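Local coordinates for protein peroxinectin A (PDB 6ERC) that is a secreted haem peroxidase that uses hydrogen peroxide to oxidise phenolic donors, and also iodide and thiocyanate, at residues Gln2-Tyr7 with Asp247-Gln252; Ile258-Gln263 with Arg483-Thr488. All blocks are in the same frame, centred on the assembly; numbering follows the deposited sequence.

Contact 1 (Gln2-Tyr7 with Asp247-Gln252); sequences QEFRSY and DERVFQ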
ATOM      1  N   GLN A   2       9.897  17.684 -25.293  1.00 66.66           N
ATOM      2  CA  GLN A   2      10.460  17.021 -24.126  1.00 64.60           C
ATOM      3  C   GLN A   2       9.780  15.678 -23.894  1.00 65.00           C
ATOM      4  O   GLN A   2       8.568  15.535 -24.078  1.00 65.95           O
ATOM      5  CB  GLN A   2      10.312  17.910 -22.892  1.00 65.18           C
ATOM      6  CG  GLN A   2      10.797  17.275 -21.593  1.00 65.82           C
ATOM      7  CD  GLN A   2      12.220  16.752 -21.682  1.00 66.91           C
ATOM      8  OE1 GLN A   2      12.477  15.713 -22.295  1.00 66.70           O
ATOM      9  NE2 GLN A   2      13.154  17.473 -21.070  1.00 66.97           N
ATOM     10  N   GLU A   3      10.573  14.688 -23.490  1.00 65.20           N
ATOM     11  CA  GLU A   3      10.052  13.361 -23.199  1.00 62.41           C
ATOM     12  C   GLU A   3       9.538  13.305 -21.766  1.00 61.92           C
ATOM     13  O   GLU A   3      10.244  13.687 -20.828  1.00 61.56           O
ATOM     14  CB  GLU A   3      11.134  12.304 -23.411  1.00 62.04           C
ATOM     15  CG  GLU A   3      10.635  10.873 -23.254  1.00 62.29           C
ATOM     16  CD  GLU A   3      11.746   9.851 -23.368  1.00 61.92           C
ATOM     17  OE1 GLU A   3      12.918  10.220 -23.146  1.00 62.98           O
ATOM     18  OE2 GLU A   3      11.447   8.678 -23.683  1.00 61.98           O
ATOM     19  N   PHE A   4       8.310  12.827 -21.600  1.00 61.62           N
ATOM     20  CA  PHE A   4       7.714  12.634 -20.288  1.00 60.38           C
ATOM     21  C   PHE A   4       7.354  11.168 -20.096  1.00 60.10           C
ATOM     22  O   PHE A   4       7.213  10.407 -21.058  1.00 58.60           O
ATOM     23  CB  PHE A   4       6.469  13.508 -20.105  1.00 60.32           C
ATOM     24  CG  PHE A   4       6.768  14.975 -20.027  1.00 60.61           C
ATOM     25  CD1 PHE A   4       7.156  15.552 -18.831  1.00 60.46           C
ATOM     26  CD2 PHE A   4       6.664  15.775 -21.151  1.00 61.20           C
ATOM     27  CE1 PHE A   4       7.434  16.901 -18.757  1.00 60.71           C
ATOM     28  CE2 PHE A   4       6.941  17.124 -21.083  1.00 61.56           C
ATOM     29  CZ  PHE A   4       7.326  17.688 -19.885  1.00 61.82           C
ATOM     30  N   ARG A   5       7.212  10.783 -18.830  1.00 61.79           N
ATOM     31  CA  ARG A   5       6.846   9.415 -18.490  1.00 60.67           C
ATOM     32  C   ARG A   5       5.599   8.987 -19.249  1.00 60.10           C
ATOM     33  O   ARG A   5       4.752   9.809 -19.612  1.00 61.20           O
ATOM     34  CB  ARG A   5       6.573   9.283 -16.993  1.00 58.52           C
ATOM     35  CG  ARG A   5       7.774   9.405 -16.089  1.00 58.20           C
ATOM     36  CD  ARG A   5       7.298   9.440 -14.648  1.00 58.96           C
ATOM     37  NE  ARG A   5       8.389   9.465 -13.679  1.00 59.46           N
ATOM     38  CZ  ARG A   5       8.962   8.387 -13.152  1.00 57.31           C
ATOM     39  NH1 ARG A   5       8.567   7.168 -13.500  1.00 58.22           N
ATOM     40  NH2 ARG A   5       9.945   8.530 -12.276  1.00 57.70           N
ATOM     41  N   SER A   6       5.484   7.685 -19.477  1.00 59.51           N
ATOM     42  CA  SER A   6       4.209   7.127 -19.878  1.00 60.98           C
ATOM     43  C   SER A   6       3.316   6.973 -18.651  1.00 59.61           C
ATOM     44  O   SER A   6       3.753   7.132 -17.508  1.00 60.34           O
ATOM     45  CB  SER A   6       4.400   5.781 -20.570  1.00 62.16           C
ATOM     46  OG  SER A   6       3.162   5.298 -21.061  1.00 64.41           O
ATOM     47  N   TYR A   7       2.045   6.670 -18.893  1.00 59.96           N
ATOM     48  CA  TYR A   7       1.119   6.403 -17.803  1.00 61.30           C
ATOM     49  C   TYR A   7       1.106   4.936 -17.389  1.00 61.13           C
ATOM     50  O   TYR A   7       0.598   4.618 -16.308  1.00 60.54           O
ATOM     51  CB  TYR A   7      -0.293   6.848 -18.195  1.00 60.49           C
ATOM     52  CG  TYR A   7      -0.380   8.325 -18.489  1.00 62.16           C
ATOM     53  CD1 TYR A   7      -0.293   9.258 -17.465  1.00 61.50           C
ATOM     54  CD2 TYR A   7      -0.540   8.790 -19.788  1.00 61.60           C
ATOM     55  CE1 TYR A   7      -0.363  10.608 -17.724  1.00 62.10           C
ATOM     56  CE2 TYR A   7      -0.615  10.140 -20.055  1.00 61.65           C
ATOM     57  CZ  TYR A   7      -0.524  11.045 -19.019  1.00 62.44           C
ATOM     58  OH  TYR A   7      -0.597  12.397 -19.268  1.00 62.16           O
ATOM     59  N   ASP A 247      -2.177  23.658 -22.586  1.00 67.36           N
ATOM     60  CA  ASP A 247      -2.675  22.898 -21.443  1.00 65.52           C
ATOM     61  C   ASP A 247      -1.853  21.637 -21.205  1.00 65.80           C
ATOM     62  O   ASP A 247      -1.571  21.278 -20.056  1.00 63.26           O
ATOM     63  CB  ASP A 247      -4.144  22.542 -21.660  1.00 67.22           C
ATOM     64  CG  ASP A 247      -4.619  21.438 -20.736  1.00 66.57           C
ATOM     65  OD1 ASP A 247      -4.845  21.712 -19.539  1.00 66.21           O
ATOM     66  OD2 ASP A 247      -4.763  20.292 -21.210  1.00 65.22           O
ATOM     67  N   GLU A 248      -1.463  20.947 -22.278  1.00 66.29           N
ATOM     68  CA  GLU A 248      -0.725  19.698 -22.120  1.00 64.75           C
ATOM     69  C   GLU A 248       0.645  19.933 -21.498  1.00 64.50           C
ATOM     70  O   GLU A 248       1.094  19.141 -20.662  1.00 64.87           O
ATOM     71  CB  GLU A 248      -0.588  18.999 -23.473  1.00 65.52           C
ATOM     72  CG  GLU A 248       0.067  17.623 -23.411  1.00 65.49           C
ATOM     73  CD  GLU A 248      -0.761  16.593 -22.647  1.00 65.51           C
ATOM     74  OE1 GLU A 248      -1.981  16.803 -22.472  1.00 65.05           O
ATOM     75  OE2 GLU A 248      -0.189  15.567 -22.223  1.00 64.13           O
ATOM     76  N   ARG A 249       1.331  21.010 -21.892  1.00 64.96           N
ATOM     77  CA  ARG A 249       2.666  21.265 -21.358  1.00 64.56           C
ATOM     78  C   ARG A 249       2.609  21.657 -19.887  1.00 63.46           C
ATOM     79  O   ARG A 249       3.453  21.225 -19.094  1.00 62.12           O
ATOM     80  CB  ARG A 249       3.362  22.357 -22.173  1.00 66.28           C
ATOM     81  CG  ARG A 249       4.760  22.735 -21.670  1.00 64.40           C
ATOM     82  CD  ARG A 249       5.733  21.561 -21.720  1.00 63.92           C
ATOM     83  NE  ARG A 249       7.008  21.872 -21.076  1.00 63.68           N
ATOM     84  CZ  ARG A 249       8.012  22.523 -21.657  1.00 65.81           C
ATOM     85  NH1 ARG A 249       7.906  22.950 -22.910  1.00 66.42           N
ATOM     86  NH2 ARG A 249       9.130  22.755 -20.980  1.00 65.87           N
ATOM     87  N   VAL A 250       1.636  22.484 -19.504  1.00 64.57           N
ATOM     88  CA  VAL A 250       1.514  22.868 -18.102  1.00 63.87           C
ATOM     89  C   VAL A 250       1.202  21.646 -17.250  1.00 64.54           C
ATOM     90  O   VAL A 250       1.743  21.482 -16.150  1.00 63.33           O
ATOM     91  CB  VAL A 250       0.444  23.961 -17.931  1.00 64.87           C
ATOM     92  CG1 VAL A 250       0.286  24.333 -16.461  1.00 64.40           C
ATOM     93  CG2 VAL A 250       0.806  25.189 -18.749  1.00 65.46           C
ATOM     94  N   PHE A 251       0.326  20.769 -17.745  1.00 65.37           N
ATOM     95  CA  PHE A 251      -0.013  19.565 -16.996  1.00 62.37           C
ATOM     96  C   PHE A 251       1.219  18.700 -16.765  1.00 61.96           C
ATOM     97  O   PHE A 251       1.519  18.318 -15.629  1.00 61.14           O
ATOM     98  CB  PHE A 251      -1.091  18.771 -17.731  1.00 62.94           C
ATOM     99  CG  PHE A 251      -1.286  17.390 -17.185  1.00 63.55           C
ATOM    100  CD1 PHE A 251      -2.101  17.177 -16.089  1.00 63.29           C
ATOM    101  CD2 PHE A 251      -0.633  16.308 -17.752  1.00 62.82           C
ATOM    102  CE1 PHE A 251      -2.272  15.909 -15.576  1.00 62.39           C
ATOM    103  CE2 PHE A 251      -0.800  15.040 -17.243  1.00 62.47           C
ATOM    104  CZ  PHE A 251      -1.620  14.840 -16.154  1.00 62.18           C
ATOM    105  N   GLN A 252       1.946  18.377 -17.838  1.00 61.55           N
ATOM    106  CA  GLN A 252       3.094  17.485 -17.713  1.00 61.24           C
ATOM    107  C   GLN A 252       4.137  18.060 -16.763  1.00 60.91           C
ATOM    108  O   GLN A 252       4.657  17.352 -15.894  1.00 62.23           O
ATOM    109  CB  GLN A 252       3.703  17.218 -19.091  1.00 61.91           C
ATOM    110  CG  GLN A 252       2.793  16.442 -20.035  1.00 63.09           C
ATOM    111  CD  GLN A 252       2.356  15.101 -19.470  1.00 61.93           C
ATOM    112  OE1 GLN A 252       2.956  14.580 -18.528  1.00 61.00           O
ATOM    113  NE2 GLN A 252       1.300  14.539 -20.043  1.00 61.86           N
TER
HETATM  114  O   HOH W   1      -0.722  12.944 -21.753  1.00 44.82           O
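Q252 CB stands over the middle of one face of the F4 ring, 3.6 Å from the centroid and 4° off the normal, a CH-pi contact. All six ring carbons of F4 find this one methylene carbon at nearly the same distance. At the ring's edge, near its plane, R249 NE comes within 4.4 Å of F4 CZ, while the guanidinium group of R249 bonds to Q253, one turn further on. Beyond CB the chain of Q252 bends at CG (chi2 -57°), which turns the amide so that NE2 lies by the Y7 hydroxyl while OE1 stays near F4 CB. There the hydroxyl of Y7 enters from the other direction, with Y7 OH 3.3 Å from F251 CE2. Water 1, in the plane of the Y7 ring, accepts a hydrogen bond from Y7 OH, at 2.5 Å a very short one whose exact length is doubtful, and donates to E248 OE2 at 2.7 Å. The same carboxylate oxygen takes a nearly straight bond (170°) from Q252 NE2, at 2.8 Å from E248 OE2; the donor approaches from above the carboxylate plane, yet the oxygen lies in the amide plane. Further out, R255 binds the amide oxygen of Q252, so both ends of the amide are held, and R167 forms a salt bridge with E248 OE1. With an alanine in place of F4, the methylene of Q252 would probably lose its aromatic cover and leave a gap between 2-7 and the helix. The N-terminal segment 2-7 thus meets the first turns of helix 247-275 through an apolar patch beside a water-bridged polar cluster, where R167 probably helps to stabilise the negative charge of E248.

Contact 2 (Ile258-Gln263 with Arg483-Thr488); sequences IIEQIQ and RECETT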
ATOM      1  N   ILE A 258       4.919  16.793  -9.104  1.00 56.73           N
ATOM      2  CA  ILE A 258       4.225  15.999  -8.094  1.00 60.05           C
ATOM      3  C   ILE A 258       4.882  14.632  -7.943  1.00 57.32           C
ATOM      4  O   ILE A 258       5.065  14.134  -6.826  1.00 53.74           O
ATOM      5  CB  ILE A 258       2.732  15.874  -8.451  1.00 59.56           C
ATOM      6  CG1 ILE A 258       2.062  17.252  -8.428  1.00 58.34           C
ATOM      7  CG2 ILE A 258       2.028  14.905  -7.504  1.00 57.37           C
ATOM      8  CD1 ILE A 258       2.062  17.939  -7.065  1.00 58.19           C
ATOM      9  N   ILE A 259       5.230  13.998  -9.062  1.00 57.16           N
ATOM     10  CA  ILE A 259       5.947  12.728  -9.005  1.00 55.69           C
ATOM     11  C   ILE A 259       7.223  12.884  -8.190  1.00 55.98           C
ATOM     12  O   ILE A 259       7.526  12.065  -7.315  1.00 56.18           O
ATOM     13  CB  ILE A 259       6.233  12.216 -10.428  1.00 55.72           C
ATOM     14  CG1 ILE A 259       4.922  11.793 -11.090  1.00 56.01           C
ATOM     15  CG2 ILE A 259       7.221  11.057 -10.408  1.00 55.32           C
ATOM     16  CD1 ILE A 259       5.037  11.526 -12.560  1.00 58.08           C
ATOM     17  N   GLU A 260       7.990  13.942  -8.465  1.00 55.68           N
ATOM     18  CA  GLU A 260       9.182  14.218  -7.669  1.00 55.45           C
ATOM     19  C   GLU A 260       8.829  14.437  -6.204  1.00 54.34           C
ATOM     20  O   GLU A 260       9.557  13.995  -5.310  1.00 53.45           O
ATOM     21  CB  GLU A 260       9.916  15.437  -8.226  1.00 56.85           C
ATOM     22  CG  GLU A 260      11.007  15.969  -7.300  1.00 56.67           C
ATOM     23  CD  GLU A 260      11.840  17.067  -7.930  1.00 56.71           C
ATOM     24  OE1 GLU A 260      11.791  17.220  -9.169  1.00 57.00           O
ATOM     25  OE2 GLU A 260      12.543  17.776  -7.181  1.00 56.70           O
ATOM     26  N   GLN A 261       7.723  15.133  -5.938  1.00 55.72           N
ATOM     27  CA  GLN A 261       7.321  15.369  -4.556  1.00 56.92           C
ATOM     28  C   GLN A 261       6.992  14.058  -3.852  1.00 55.94           C
ATOM     29  O   GLN A 261       7.379  13.853  -2.695  1.00 53.95           O
ATOM     30  CB  GLN A 261       6.125  16.320  -4.514  1.00 54.65           C
ATOM     31  CG  GLN A 261       5.692  16.716  -3.112  1.00 55.07           C
ATOM     32  CD  GLN A 261       6.780  17.438  -2.341  1.00 56.47           C
ATOM     33  OE1 GLN A 261       6.899  18.662  -2.411  1.00 57.74           O
ATOM     34  NE2 GLN A 261       7.580  16.682  -1.600  1.00 56.36           N
ATOM     35  N   ILE A 262       6.282  13.157  -4.533  1.00 54.70           N
ATOM     36  CA  ILE A 262       5.982  11.853  -3.947  1.00 55.39           C
ATOM     37  C   ILE A 262       7.273  11.088  -3.685  1.00 54.02           C
ATOM     38  O   ILE A 262       7.485  10.543  -2.594  1.00 54.34           O
ATOM     39  CB  ILE A 262       5.029  11.058  -4.860  1.00 55.29           C
ATOM     40  CG1 ILE A 262       3.674  11.768  -4.968  1.00 55.04           C
ATOM     41  CG2 ILE A 262       4.834   9.637  -4.326  1.00 53.35           C
ATOM     42  CD1 ILE A 262       2.788  11.244  -6.082  1.00 55.53           C
ATOM     43  N   GLN A 263       8.158  11.040  -4.680  1.00 51.93           N
ATOM     44  CA  GLN A 263       9.397  10.287  -4.532  1.00 51.18           C
ATOM     45  C   GLN A 263      10.241  10.820  -3.380  1.00 52.74           C
ATOM     46  O   GLN A 263      10.765  10.040  -2.576  1.00 52.49           O
ATOM     47  CB  GLN A 263      10.183  10.325  -5.841  1.00 53.31           C
ATOM     48  CG  GLN A 263       9.546   9.524  -6.960  1.00 52.63           C
ATOM     49  CD  GLN A 263      10.370   9.534  -8.228  1.00 53.79           C
ATOM     50  OE1 GLN A 263      11.337  10.288  -8.354  1.00 53.88           O
ATOM     51  NE2 GLN A 263      10.000   8.683  -9.174  1.00 54.21           N
ATOM     52  N   ARG A 483      13.357  22.167 -12.712  1.00 61.14           N
ATOM     53  CA  ARG A 483      14.086  23.284 -12.127  1.00 61.41           C
ATOM     54  C   ARG A 483      13.163  24.336 -11.528  1.00 60.53           C
ATOM     55  O   ARG A 483      13.613  25.128 -10.693  1.00 60.44           O
ATOM     56  CB  ARG A 483      14.996  23.926 -13.179  1.00 60.85           C
ATOM     57  CG  ARG A 483      14.286  24.417 -14.427  1.00 61.03           C
ATOM     58  CD  ARG A 483      15.289  24.942 -15.445  1.00 63.09           C
ATOM     59  NE  ARG A 483      14.911  24.612 -16.818  1.00 63.97           N
ATOM     60  CZ  ARG A 483      14.090  25.337 -17.572  1.00 64.58           C
ATOM     61  NH1 ARG A 483      13.813  24.947 -18.809  1.00 65.90           N
ATOM     62  NH2 ARG A 483      13.541  26.446 -17.098  1.00 65.14           N
ATOM     63  N   GLU A 484      11.892  24.363 -11.924  1.00 59.50           N
ATOM     64  CA  GLU A 484      10.941  25.341 -11.409  1.00 61.06           C
ATOM     65  C   GLU A 484       9.922  24.727 -10.456  1.00 59.60           C
ATOM     66  O   GLU A 484       8.930  25.381 -10.123  1.00 60.34           O
ATOM     67  CB  GLU A 484      10.225  26.042 -12.567  1.00 62.19           C
ATOM     68  CG  GLU A 484      11.171  26.732 -13.543  1.00 62.31           C
ATOM     69  CD  GLU A 484      10.464  27.721 -14.452  1.00 63.75           C
ATOM     70  OE1 GLU A 484      10.802  28.924 -14.398  1.00 63.71           O
ATOM     71  OE2 GLU A 484       9.571  27.296 -15.215  1.00 63.55           O
ATOM     72  N   CYS A 485      10.139  23.494 -10.004  1.00 61.07           N
ATOM     73  CA  CYS A 485       9.245  22.888  -9.030  1.00 60.24           C
ATOM     74  C   CYS A 485       9.498  23.487  -7.648  1.00 59.52           C
ATOM     75  O   CYS A 485      10.407  24.296  -7.444  1.00 59.71           O
ATOM     76  CB  CYS A 485       9.423  21.370  -9.006  1.00 60.20           C
ATOM     77  SG  CYS A 485       9.132  20.517 -10.577  1.00 59.37           S
ATOM     78  N   GLU A 486       8.680  23.081  -6.681  1.00 58.48           N
ATOM     79  CA  GLU A 486       8.757  23.557  -5.304  1.00 59.58           C
ATOM     80  C   GLU A 486       8.723  22.379  -4.339  1.00 58.26           C
ATOM     81  O   GLU A 486       7.967  22.353  -3.366  1.00 57.46           O
ATOM     82  CB  GLU A 486       7.618  24.526  -5.012  1.00 60.29           C
ATOM     83  CG  GLU A 486       7.461  25.620  -6.050  1.00 60.90           C
ATOM     84  CD  GLU A 486       6.275  26.514  -5.764  1.00 62.02           C
ATOM     85  OE1 GLU A 486       5.585  26.274  -4.750  1.00 60.98           O
ATOM     86  OE2 GLU A 486       6.032  27.452  -6.552  1.00 63.49           O
ATOM     87  N   THR A 487       9.558  21.380  -4.602  1.00 59.37           N
ATOM     88  CA  THR A 487       9.540  20.156  -3.816  1.00 58.25           C
ATOM     89  C   THR A 487      10.111  20.416  -2.428  1.00 58.08           C
ATOM     90  O   THR A 487      11.264  20.836  -2.290  1.00 59.27           O
ATOM     91  CB  THR A 487      10.333  19.066  -4.531  1.00 57.95           C
ATOM     92  OG1 THR A 487       9.821  18.904  -5.858  1.00 58.13           O
ATOM     93  CG2 THR A 487      10.215  17.752  -3.789  1.00 57.67           C
ATOM     94  N   THR A 488       9.304  20.156  -1.401  1.00 57.66           N
ATOM     95  CA  THR A 488       9.713  20.375  -0.020  1.00 57.00           C
ATOM     96  C   THR A 488       9.361  19.160   0.831  1.00 57.99           C
ATOM     97  O   THR A 488       9.061  18.087   0.295  1.00 56.19           O
ATOM     98  CB  THR A 488       9.044  21.636   0.532  1.00 57.63           C
ATOM     99  OG1 THR A 488       9.513  21.896   1.861  1.00 58.02           O
ATOM    100  CG2 THR A 488       7.527  21.486   0.544  1.00 57.14           C
TER
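The side-chain amide of Q261 grips the backbone of T488 at both ends. Q261 NE2 gives a hydrogen bond of 2.8 Å to T488 O, tilted 22° from the carbonyl plane of the acceptor, and Q261 OE1 accepts T488 N at 3.0 Å. This second bond is fairly straight (160°) and arrives in the carbonyl plane on a lone pair of OE1. Together the two bonds fix the rotation of the amide and pair it with the N-H and C=O of a single residue, much as a neighbouring strand would. The bend of the glutamine chain at CG (chi2 61°) brings the amide beside the loop, where it slides past T487: the methyl carbon T487 CG2 packs 3.6 Å from Q261 NE2, and T487 CA lies 3.3 Å from Q261 OE1. The other branch of T487 faces the preceding helix residue. Its hydroxyl T487 OG1 gives a weak hydrogen bond of 3.2 Å to E260 OE2, and the E260 chain, extended beyond CG, crosses the threonine obliquely, with E260 CG 3.5 Å from T487 OG1. N482 adds a weak bond to the other oxygen of E260. T487 therefore sits over two consecutive helix residues, methyl toward one and hydroxyl toward the other. Around these bonds, V493 and R496 of helix 490-497 touch both Q261 and T488, while E486, whose CB points away from 258-263, forms salt bridges with R233 and K237 of helix 218-241. C485 is joined to C257, the residue just before 258-263, by a disulfide. The arrangement is a helix-to-loop junction within the mainly helical fold of the animal haem peroxidase family, in which a covalent cross-link and the two hydrogen bonds of the Q261 amide to T488 tie the connection between helices 476-481 and 490-497 to helix 247-275.

In the fold
Both contacts use helix 247-275: contact 1 takes its first turns, and contact 2 a part further along, with centres 15 Å apart. Along the chain both segments of contact 1 come before those of contact 2. The helix therefore receives the N-terminal segment 2-7 and, later, the loop 483-488 near the C-terminal end of the chain. R5 joins the two sites directly: R5 CD packs 3.7 Å from I259 CD1, and its guanidinium group, in a salt bridge with D469, lies against Q263. Both contacts lie away from the haem and the active site. The helix collects segments from near the two ends of the peroxidase chain.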